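Local coordinates for protein transcriptional regulator (TetR/AcrR family) (Bacillus halodurans, PDB 5GP9) that binds operator DNA and probably represses fatty acid degradation genes, with a fatty acyl ligand likely to act as effector, at residues A[14-19]-A[98-103]; A[67-72]-A[84-89]; A[89-94]-A[174-179]. All blocks are in the same frame, centred on the assembly; numbering follows the deposited sequence.

Contact 1 (A[14-19]-A[98-103]); sequences AAVQVI and HKLAIV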
loop_
_atom_site.group_PDB
_atom_site.type_symbol
_atom_site.label_atom_id
_atom_site.label_comp_id
_atom_site.label_asym_id
_atom_site.label_seq_id
_atom_site.Cartn_x
_atom_site.Cartn_y
_atom_site.Cartn_z
ATOM N N ALA A 14 16.323 13.806 -13.762
ATOM C CA ALA A 14 15.528 14.985 -13.801
ATOM C C ALA A 14 14.055 14.675 -13.606
ATOM O O ALA A 14 13.352 15.435 -12.962
ATOM C CB ALA A 14 15.700 15.736 -15.148
ATOM N N ALA A 15 13.615 13.588 -14.220
ATOM C CA ALA A 15 12.198 13.189 -14.131
ATOM C C ALA A 15 11.810 12.910 -12.656
ATOM O O ALA A 15 10.709 13.385 -12.228
ATOM C CB ALA A 15 11.901 12.032 -15.013
ATOM N N VAL A 16 12.711 12.260 -11.908
ATOM C CA VAL A 16 12.440 11.959 -10.499
ATOM C C VAL A 16 12.276 13.281 -9.738
ATOM O O VAL A 16 11.318 13.502 -8.985
ATOM C CB VAL A 16 13.512 11.063 -9.879
ATOM C CG1 VAL A 16 13.409 11.015 -8.326
ATOM C CG2 VAL A 16 13.462 9.692 -10.453
ATOM N N GLN A 17 13.161 14.243 -10.032
ATOM C CA GLN A 17 13.111 15.530 -9.379
ATOM C C GLN A 17 11.838 16.287 -9.681
ATOM O O GLN A 17 11.165 16.744 -8.774
ATOM C CB GLN A 17 14.335 16.362 -9.754
ATOM C CG GLN A 17 14.277 17.704 -9.060
ATOM C CD GLN A 17 15.440 18.568 -9.418
ATOM O OE1 GLN A 17 16.595 18.283 -9.038
ATOM N NE2 GLN A 17 15.154 19.619 -10.206
ATOM N N VAL A 18 11.461 16.357 -10.940
ATOM C CA VAL A 18 10.313 17.112 -11.343
ATOM C C VAL A 18 8.995 16.506 -10.845
ATOM O O VAL A 18 8.092 17.218 -10.367
ATOM C CB VAL A 18 10.297 17.254 -12.868
ATOM C CG1 VAL A 18 8.969 17.797 -13.377
ATOM C CG2 VAL A 18 11.463 18.135 -13.271
ATOM N N ILE A 19 8.928 15.194 -10.924
ATOM C CA ILE A 19 7.753 14.467 -10.472
ATOM C C ILE A 19 7.631 14.575 -8.984
ATOM O O ILE A 19 6.525 14.767 -8.491
ATOM C CB ILE A 19 7.701 13.021 -10.969
ATOM C CG1 ILE A 19 7.586 12.921 -12.504
ATOM C CG2 ILE A 19 6.599 12.213 -10.293
ATOM C CD1 ILE A 19 7.820 11.547 -13.106
ATOM N N HIS A 98 15.245 10.768 -1.155
ATOM C CA HIS A 98 13.884 11.146 -0.744
ATOM C C HIS A 98 12.934 11.469 -1.893
ATOM O O HIS A 98 11.756 11.204 -1.818
ATOM C CB HIS A 98 13.850 12.307 0.210
ATOM C CG HIS A 98 14.552 12.019 1.505
ATOM N ND1 HIS A 98 14.729 12.990 2.469
ATOM C CD2 HIS A 98 15.204 10.914 1.950
ATOM C CE1 HIS A 98 15.413 12.477 3.475
ATOM N NE2 HIS A 98 15.724 11.221 3.190
ATOM N N LYS A 99 13.473 12.100 -2.936
ATOM C CA LYS A 99 12.707 12.432 -4.089
ATOM C C LYS A 99 12.233 11.125 -4.788
ATOM O O LYS A 99 11.041 11.039 -5.123
ATOM C CB LYS A 99 13.500 13.360 -5.008
ATOM C CG LYS A 99 13.888 14.640 -4.297
ATOM C CD LYS A 99 12.754 15.571 -4.210
ATOM C CE LYS A 99 13.134 16.886 -3.523
ATOM N NZ LYS A 99 11.827 17.489 -3.121
ATOM N N LEU A 100 13.088 10.116 -4.889
ATOM C CA LEU A 100 12.658 8.801 -5.466
ATOM C C LEU A 100 11.598 8.155 -4.597
ATOM O O LEU A 100 10.614 7.673 -5.117
ATOM C CB LEU A 100 13.807 7.853 -5.575
ATOM C CG LEU A 100 13.520 6.442 -6.072
ATOM C CD1 LEU A 100 12.909 6.533 -7.453
ATOM C CD2 LEU A 100 14.843 5.704 -6.056
ATOM N N ALA A 101 11.726 8.295 -3.261
ATOM C CA ALA A 101 10.700 7.827 -2.360
ATOM C C ALA A 101 9.356 8.508 -2.528
ATOM O O ALA A 101 8.301 7.836 -2.443
ATOM C CB ALA A 101 11.162 7.968 -0.930
ATOM N N ILE A 102 9.322 9.837 -2.739
ATOM C CA ILE A 102 8.058 10.520 -3.064
ATOM C C ILE A 102 7.422 9.940 -4.333
ATOM O O ILE A 102 6.226 9.659 -4.412
ATOM C CB ILE A 102 8.256 12.052 -3.166
ATOM C CG1 ILE A 102 8.726 12.589 -1.773
ATOM C CG2 ILE A 102 7.027 12.688 -3.773
ATOM C CD1 ILE A 102 9.154 14.059 -1.765
ATOM N N VAL A 103 8.253 9.719 -5.317
ATOM C CA VAL A 103 7.771 9.054 -6.554
ATOM C C VAL A 103 7.189 7.656 -6.321
ATOM O O VAL A 103 6.044 7.364 -6.719
ATOM C CB VAL A 103 8.876 9.053 -7.618
ATOM C CG1 VAL A 103 8.419 8.321 -8.808
ATOM C CG2 VAL A 103 9.244 10.457 -7.963
#

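Contact 2 (A[67-72]-A[84-89]); sequences DKIRSQ and KILVNM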
loop_
_atom_site.group_PDB
_atom_site.type_symbol
_atom_site.label_atom_id
_atom_site.label_comp_id
_atom_site.label_asym_id
_atom_site.label_seq_id
_atom_site.Cartn_x
_atom_site.Cartn_y
_atom_site.Cartn_z
ATOM N N ASP A 67 18.912 -6.791 -8.098
ATOM C CA ASP A 67 20.254 -7.386 -8.362
ATOM C C ASP A 67 21.202 -7.174 -7.206
ATOM O O ASP A 67 21.923 -8.102 -6.818
ATOM C CB ASP A 67 20.898 -6.800 -9.634
ATOM C CG ASP A 67 20.327 -7.383 -10.912
ATOM O OD1 ASP A 67 19.601 -8.394 -10.856
ATOM O OD2 ASP A 67 20.612 -6.837 -11.997
ATOM N N LYS A 68 21.195 -5.968 -6.658
ATOM C CA LYS A 68 21.980 -5.676 -5.439
ATOM C C LYS A 68 21.556 -6.476 -4.227
ATOM O O LYS A 68 22.418 -6.858 -3.423
ATOM C CB LYS A 68 21.902 -4.223 -5.060
ATOM C CG LYS A 68 22.757 -3.364 -5.947
ATOM C CD LYS A 68 22.667 -1.903 -5.561
ATOM C CE LYS A 68 23.592 -1.093 -6.455
ATOM N NZ LYS A 68 23.227 0.337 -6.471
ATOM N N ILE A 69 20.246 -6.708 -4.055
ATOM C CA ILE A 69 19.799 -7.501 -2.933
ATOM C C ILE A 69 20.298 -8.892 -3.092
ATOM O O ILE A 69 20.930 -9.466 -2.153
ATOM C CB ILE A 69 18.264 -7.445 -2.720
ATOM C CG1 ILE A 69 17.892 -6.046 -2.325
ATOM C CG2 ILE A 69 17.796 -8.404 -1.603
ATOM C CD1 ILE A 69 16.379 -5.790 -2.277
ATOM N N ARG A 70 20.055 -9.420 -4.281
ATOM C CA ARG A 70 20.342 -10.795 -4.594
ATOM C C ARG A 70 21.828 -11.148 -4.354
ATOM O O ARG A 70 22.134 -12.243 -3.880
ATOM C CB ARG A 70 19.937 -11.046 -6.035
ATOM C CG ARG A 70 19.816 -12.487 -6.408
ATOM C CD ARG A 70 19.449 -12.571 -7.887
ATOM N NE ARG A 70 18.046 -12.222 -8.160
ATOM C CZ ARG A 70 17.024 -13.026 -7.859
ATOM N NH1 ARG A 70 17.237 -14.182 -7.237
ATOM N NH2 ARG A 70 15.781 -12.667 -8.144
ATOM N N SER A 71 22.730 -10.222 -4.631
ATOM C CA SER A 71 24.161 -10.488 -4.464
ATOM C C SER A 71 24.631 -10.248 -3.028
ATOM O O SER A 71 25.566 -10.918 -2.559
ATOM C CB SER A 71 25.006 -9.728 -5.495
ATOM O OG SER A 71 25.161 -8.381 -5.146
ATOM N N GLN A 72 24.017 -9.313 -2.310
ATOM C CA GLN A 72 24.370 -9.155 -0.902
ATOM C C GLN A 72 23.920 -10.331 -0.091
ATOM O O GLN A 72 24.605 -10.712 0.844
ATOM C CB GLN A 72 23.771 -7.920 -0.309
ATOM C CG GLN A 72 24.350 -6.689 -0.861
ATOM C CD GLN A 72 23.823 -5.544 -0.106
ATOM O OE1 GLN A 72 23.325 -5.706 1.026
ATOM N NE2 GLN A 72 23.911 -4.372 -0.688
ATOM N N LYS A 84 17.225 -9.765 6.899
ATOM C CA LYS A 84 17.661 -8.536 7.425
ATOM C C LYS A 84 18.322 -7.706 6.339
ATOM O O LYS A 84 18.049 -6.537 6.306
ATOM C CB LYS A 84 18.594 -8.697 8.646
ATOM C CG LYS A 84 18.958 -7.364 9.288
ATOM C CD LYS A 84 19.862 -7.488 10.525
ATOM C CE LYS A 84 19.151 -8.063 11.750
ATOM N NZ LYS A 84 18.086 -7.175 12.290
ATOM N N ILE A 85 19.084 -8.347 5.418
ATOM C CA ILE A 85 19.670 -7.728 4.247
ATOM C C ILE A 85 18.638 -7.100 3.309
ATOM O O ILE A 85 18.795 -5.958 2.854
ATOM C CB ILE A 85 20.526 -8.743 3.441
ATOM C CG1 ILE A 85 21.857 -8.946 4.207
ATOM C CG2 ILE A 85 20.823 -8.272 2.016
ATOM C CD1 ILE A 85 22.748 -10.054 3.652
ATOM N N LEU A 86 17.539 -7.809 3.160
ATOM C CA LEU A 86 16.442 -7.327 2.295
ATOM C C LEU A 86 15.772 -6.111 2.937
ATOM O O LEU A 86 15.606 -5.100 2.249
ATOM C CB LEU A 86 15.430 -8.446 1.999
ATOM C CG LEU A 86 14.299 -8.080 1.021
ATOM C CD1 LEU A 86 13.968 -9.226 0.052
ATOM C CD2 LEU A 86 13.121 -7.704 1.888
ATOM N N VAL A 87 15.425 -6.167 4.214
ATOM C CA VAL A 87 14.813 -5.006 4.899
ATOM C C VAL A 87 15.741 -3.780 4.871
ATOM O O VAL A 87 15.352 -2.669 4.569
ATOM C CB VAL A 87 14.410 -5.395 6.323
ATOM C CG1 VAL A 87 13.886 -4.240 7.103
ATOM C CG2 VAL A 87 13.344 -6.534 6.241
ATOM N N ASN A 88 16.996 -4.035 5.209
ATOM C CA ASN A 88 17.987 -3.006 5.231
ATOM C C ASN A 88 18.215 -2.355 3.884
ATOM O O ASN A 88 18.177 -1.138 3.814
ATOM C CB ASN A 88 19.262 -3.563 5.860
ATOM C CG ASN A 88 20.324 -2.517 5.971
ATOM O OD1 ASN A 88 20.150 -1.513 6.704
ATOM N ND2 ASN A 88 21.389 -2.670 5.171
ATOM N N MET A 89 18.301 -3.119 2.790
ATOM C CA MET A 89 18.449 -2.557 1.443
ATOM C C MET A 89 17.203 -1.853 0.916
ATOM O O MET A 89 17.319 -0.838 0.247
ATOM C CB MET A 89 18.865 -3.654 0.465
ATOM C CG MET A 89 20.292 -4.138 0.663
ATOM S SD MET A 89 21.496 -2.881 0.099
ATOM C CE MET A 89 20.895 -2.519 -1.535
#

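Contact 3 (A[89-94]-A[174-179]); sequences MHFKQL and YDLTAL. With PLM (palmitic acid), chain E.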
loop_
_atom_site.group_PDB
_atom_site.type_symbol
_atom_site.label_atom_id
_atom_site.label_comp_id
_atom_site.label_asym_id
_atom_site.label_seq_id
_atom_site.Cartn_x
_atom_site.Cartn_y
_atom_site.Cartn_z
ATOM N N MET A 89 18.301 -3.119 2.790
ATOM C CA MET A 89 18.449 -2.557 1.443
ATOM C C MET A 89 17.203 -1.853 0.916
ATOM O O MET A 89 17.319 -0.838 0.247
ATOM C CB MET A 89 18.865 -3.654 0.465
ATOM C CG MET A 89 20.292 -4.138 0.663
ATOM S SD MET A 89 21.496 -2.881 0.099
ATOM C CE MET A 89 20.895 -2.519 -1.535
ATOM N N HIS A 90 15.995 -2.336 1.233
ATOM C CA HIS A 90 14.801 -1.607 0.886
ATOM C C HIS A 90 14.779 -0.212 1.491
ATOM O O HIS A 90 14.516 0.783 0.811
ATOM C CB HIS A 90 13.557 -2.478 1.280
ATOM C CG HIS A 90 12.215 -1.961 0.822
ATOM N ND1 HIS A 90 11.250 -2.781 0.280
ATOM C CD2 HIS A 90 11.683 -0.717 0.797
ATOM C CE1 HIS A 90 10.167 -2.075 0.026
ATOM N NE2 HIS A 90 10.405 -0.818 0.302
ATOM N N PHE A 91 15.070 -0.130 2.794
ATOM C CA PHE A 91 14.943 1.094 3.539
ATOM C C PHE A 91 16.135 1.993 3.107
ATOM O O PHE A 91 15.941 3.233 2.961
ATOM C CB PHE A 91 14.960 0.808 5.074
ATOM C CG PHE A 91 13.613 0.337 5.637
ATOM C CD1 PHE A 91 12.535 0.032 4.801
ATOM C CD2 PHE A 91 13.478 0.124 6.948
ATOM C CE1 PHE A 91 11.328 -0.416 5.327
ATOM C CE2 PHE A 91 12.325 -0.350 7.503
ATOM C CZ PHE A 91 11.229 -0.648 6.685
ATOM N N LYS A 92 17.301 1.364 2.949
ATOM C CA LYS A 92 18.529 2.125 2.583
ATOM C C LYS A 92 18.368 2.865 1.262
ATOM O O LYS A 92 18.710 4.048 1.132
ATOM C CB LYS A 92 19.711 1.154 2.534
ATOM C CG LYS A 92 21.072 1.667 2.131
ATOM C CD LYS A 92 21.778 0.654 1.212
ATOM C CE LYS A 92 22.873 1.264 0.341
ATOM N NZ LYS A 92 22.495 2.550 -0.323
ATOM N N GLN A 93 17.881 2.158 0.269
ATOM C CA GLN A 93 17.740 2.741 -1.066
ATOM C C GLN A 93 16.810 3.952 -1.066
ATOM O O GLN A 93 17.058 4.910 -1.761
ATOM C CB GLN A 93 17.331 1.700 -2.106
ATOM C CG GLN A 93 18.208 0.453 -2.112
ATOM C CD GLN A 93 19.338 0.433 -3.085
ATOM O OE1 GLN A 93 19.166 0.074 -4.245
ATOM N NE2 GLN A 93 20.536 0.732 -2.591
ATOM N N LEU A 94 15.720 3.924 -0.323
ATOM C CA LEU A 94 14.861 5.025 -0.306
ATOM C C LEU A 94 15.348 6.177 0.659
ATOM O O LEU A 94 15.101 7.406 0.429
ATOM C CB LEU A 94 13.468 4.537 0.037
ATOM C CG LEU A 94 12.879 3.775 -1.167
ATOM C CD1 LEU A 94 11.630 3.020 -0.752
ATOM C CD2 LEU A 94 12.619 4.720 -2.374
ATOM N N TYR A 174 12.696 11.603 9.920
ATOM C CA TYR A 174 13.431 10.692 10.755
ATOM C C TYR A 174 14.186 9.670 9.937
ATOM O O TYR A 174 13.990 9.542 8.716
ATOM C CB TYR A 174 12.518 10.060 11.748
ATOM C CG TYR A 174 11.295 9.300 11.189
ATOM C CD1 TYR A 174 10.115 9.950 10.997
ATOM C CD2 TYR A 174 11.368 7.948 10.886
ATOM C CE1 TYR A 174 9.013 9.318 10.507
ATOM C CE2 TYR A 174 10.237 7.274 10.406
ATOM C CZ TYR A 174 9.094 7.986 10.187
ATOM O OH TYR A 174 7.920 7.418 9.749
ATOM N N ASP A 175 15.090 8.949 10.589
ATOM C CA ASP A 175 15.975 8.068 9.844
ATOM C C ASP A 175 15.207 6.759 9.647
ATOM O O ASP A 175 15.004 5.965 10.580
ATOM C CB ASP A 175 17.289 7.790 10.607
ATOM C CG ASP A 175 18.312 6.974 9.786
ATOM O OD1 ASP A 175 18.052 6.539 8.595
ATOM O OD2 ASP A 175 19.432 6.775 10.360
ATOM N N LEU A 176 14.742 6.552 8.426
ATOM C CA LEU A 176 14.035 5.314 8.130
ATOM C C LEU A 176 14.858 4.074 8.458
ATOM O O LEU A 176 14.324 3.036 8.855
ATOM C CB LEU A 176 13.685 5.317 6.653
ATOM C CG LEU A 176 12.946 4.084 6.175
ATOM C CD1 LEU A 176 11.578 4.005 6.785
ATOM C CD2 LEU A 176 12.919 4.146 4.672
ATOM N N THR A 177 16.191 4.143 8.309
ATOM C CA THR A 177 17.006 2.968 8.577
ATOM C C THR A 177 17.147 2.636 10.085
ATOM O O THR A 177 17.506 1.544 10.424
ATOM C CB THR A 177 18.358 3.045 7.843
ATOM O OG1 THR A 177 19.118 4.073 8.442
ATOM C CG2 THR A 177 18.114 3.393 6.332
ATOM N N ALA A 178 16.703 3.484 10.987
ATOM C CA ALA A 178 16.550 3.091 12.410
ATOM C C ALA A 178 15.431 2.052 12.696
ATOM O O ALA A 178 15.308 1.512 13.798
ATOM C CB ALA A 178 16.304 4.325 13.249
ATOM N N LEU A 179 14.572 1.811 11.695
ATOM C CA LEU A 179 13.464 0.831 11.844
ATOM C C LEU A 179 13.789 -0.569 11.282
ATOM O O LEU A 179 13.034 -1.511 11.441
ATOM C CB LEU A 179 12.248 1.404 11.136
ATOM C CG LEU A 179 11.790 2.712 11.690
ATOM C CD1 LEU A 179 10.573 3.131 10.868
ATOM C CD2 LEU A 179 11.413 2.585 13.163
HETATM C C1 PLM E . 0.566 -2.470 -4.012
HETATM O O1 PLM E . 1.206 -2.623 -2.950
HETATM O O2 PLM E . -0.651 -2.653 -4.010
HETATM C C2 PLM E . 1.245 -2.065 -5.323
HETATM C C3 PLM E . 1.888 -0.664 -5.221
HETATM C C4 PLM E . 2.394 -0.028 -6.540
HETATM C C5 PLM E . 3.914 0.166 -6.825
HETATM C C6 PLM E . 4.849 0.042 -5.624
HETATM C C7 PLM E . 6.256 0.584 -5.814
HETATM C C8 PLM E . 6.957 0.523 -4.496
HETATM C C9 PLM E . 8.066 -0.473 -4.399
HETATM C CA PLM E . 9.258 0.200 -3.857
HETATM C CB PLM E . 10.263 -0.897 -3.570
HETATM C CC PLM E . 11.536 -0.243 -3.067
HETATM C CD PLM E . 11.957 0.824 -4.084
HETATM C CE PLM E . 13.389 0.832 -4.550
HETATM C CF PLM E . 13.364 1.390 -5.972
HETATM C CG PLM E . 14.776 1.588 -6.404
#

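Contact 1 (A[14-19]-A[98-103])
The backbone N of L100 is hydrogen-bonded to OD1 of D97, the residue just before helix 98-107, and V16 CG1 of the other helix lies 3.6 Å from L100 N. V16 reaches that far because CG1 stands anti to its backbone N (chi1 167°), pointing into the first turn of helix 98-107, where V16 CG1 also lies 4.1 Å from K99 CB. One turn on in helix 98-107, V103 faces helix 8-26. Its CG2 branch touches both the carbonyl, V16 O at 3.8 Å, and the methyl I19 CG2 at 3.9 Å, with the I19 and V103 side chains crossing at about a right angle. The two short axes approach to 8.5 Å at 68°, so the touching residues cluster around the crossing point. L57 and L54 of helix 50-74 also meet V16 and I19. Helix 8-26 belongs to the TetR-type DNA-binding region, whereas helix 98-107 belongs to the C-terminal region and brings the L100 side chain close to the bound palmitic acid. Branched aliphatic groups thus meet each other and the backbone of the facing helix without any directional bond between the segments, which is consistent with an interface that could pass effector-induced helix shifts to the DNA-binding region.

Contact 2 (A[67-72]-A[84-89])
The carboxamide of Q72 is the flat group here, and M89 and I85 approach it from the same side of its plane, M89 on a slant rather than squarely over it. OE1 of Q72 has M89 CG at 3.4 Å and I85 CG2 at 3.7 Å. The setting of the amide end is doubtful, however, because its nitrogen lies implausibly close to the M89 sulfur. M89 is bent at both chi2 (-72°) and chi3 (-51°), which turns its terminal methyl toward helix 50-74, where M89 CE meets K68 CB at 4.0 Å. Deeper in, I69 and M89 slide past each other in opposite directions, I69 CG1 lying 3.8 Å from M89 CB, and I69 CG2 faces L86 CD1 at 4.3 Å. At the other end I85 CD1 reaches the backbone, 3.4 Å from Q72 O. The axes run at 148° and 9.6 Å apart, the evidence for an antiparallel helical hairpin made by helices 50-74 and 79-95. Helix 113-139 adds L129 against I69 and Y126 and L130 against L86. The chemistry is thus divided: I69 and L86 make the buried side, with the I69 side chain about 7 Å from the palmitic acid, while Q72 and K68 border the more exposed side.

Contact 3 (A[89-94]-A[174-179])
F91 and L176 join helix 79-95 to the short 3-10 segment that precedes helix 180-189, within the all-helical C-terminal domain of the TetR fold; an Asx turn at D175 starts that segment. The aromatic contact is CH-pi: L176 CG lies 4.3 Å from the centroid of the F91 ring, 27° off its normal, L176 CD1 stands over the ring centre, and the two side chains cross at about a right angle. Apolar contacts flank it. L179 CB comes obliquely to F91 CE2 at 4.0 Å, and T177 CG2 rests 4.0 Å from K92 CA. V163 and V164 of helix 149-169 also pack on F91, while R150 of the second subunit packs on L179. A separate van der Waals contact with the backbone sets L176 CD2 3.6 Å from F91 O. The polar interactions stay inside 174-179. D175 OD1 accepts from T177 OG1 at 2.7 Å and from T177 N at 3.0 Å, the latter with an N-H...O angle of 144°. Both donors arrive from one face of the carboxylate plane, and chi1 of 69° puts OG1 within reach, fixing the rotation that presents CG2 to the helix. Ligand contacts lie on another side of helix 79-95. There H90, whose ND1 is hydrogen-bonded to Y126 OH, turns one ring face to the palmitate chain, with PLM CC 3.6 Å above the ring plane and offset toward its rim.

How the contacts relate
From the N terminus, helix 8-26 supplies the first half of contact 1, whose partner comes only with helix 98-107, so it closes a long loop that includes most of the DNA-binding region. Contact 2 nests inside that loop as the short hairpin between helices 50-74 and 79-95. Contact 3 starts where contact 2 ends, at the shared M89, and closes on 174-179; since 98-103 falls between its segments, contacts 1 and 3 cross along the chain. They also touch, L94 CD2 lying 3.7 Å from A101 CA. Helix 79-95 therefore ties the hairpin to the 3-10 segment before helix 180-189 and, through L94, to helix 98-107, which meets helix 8-26.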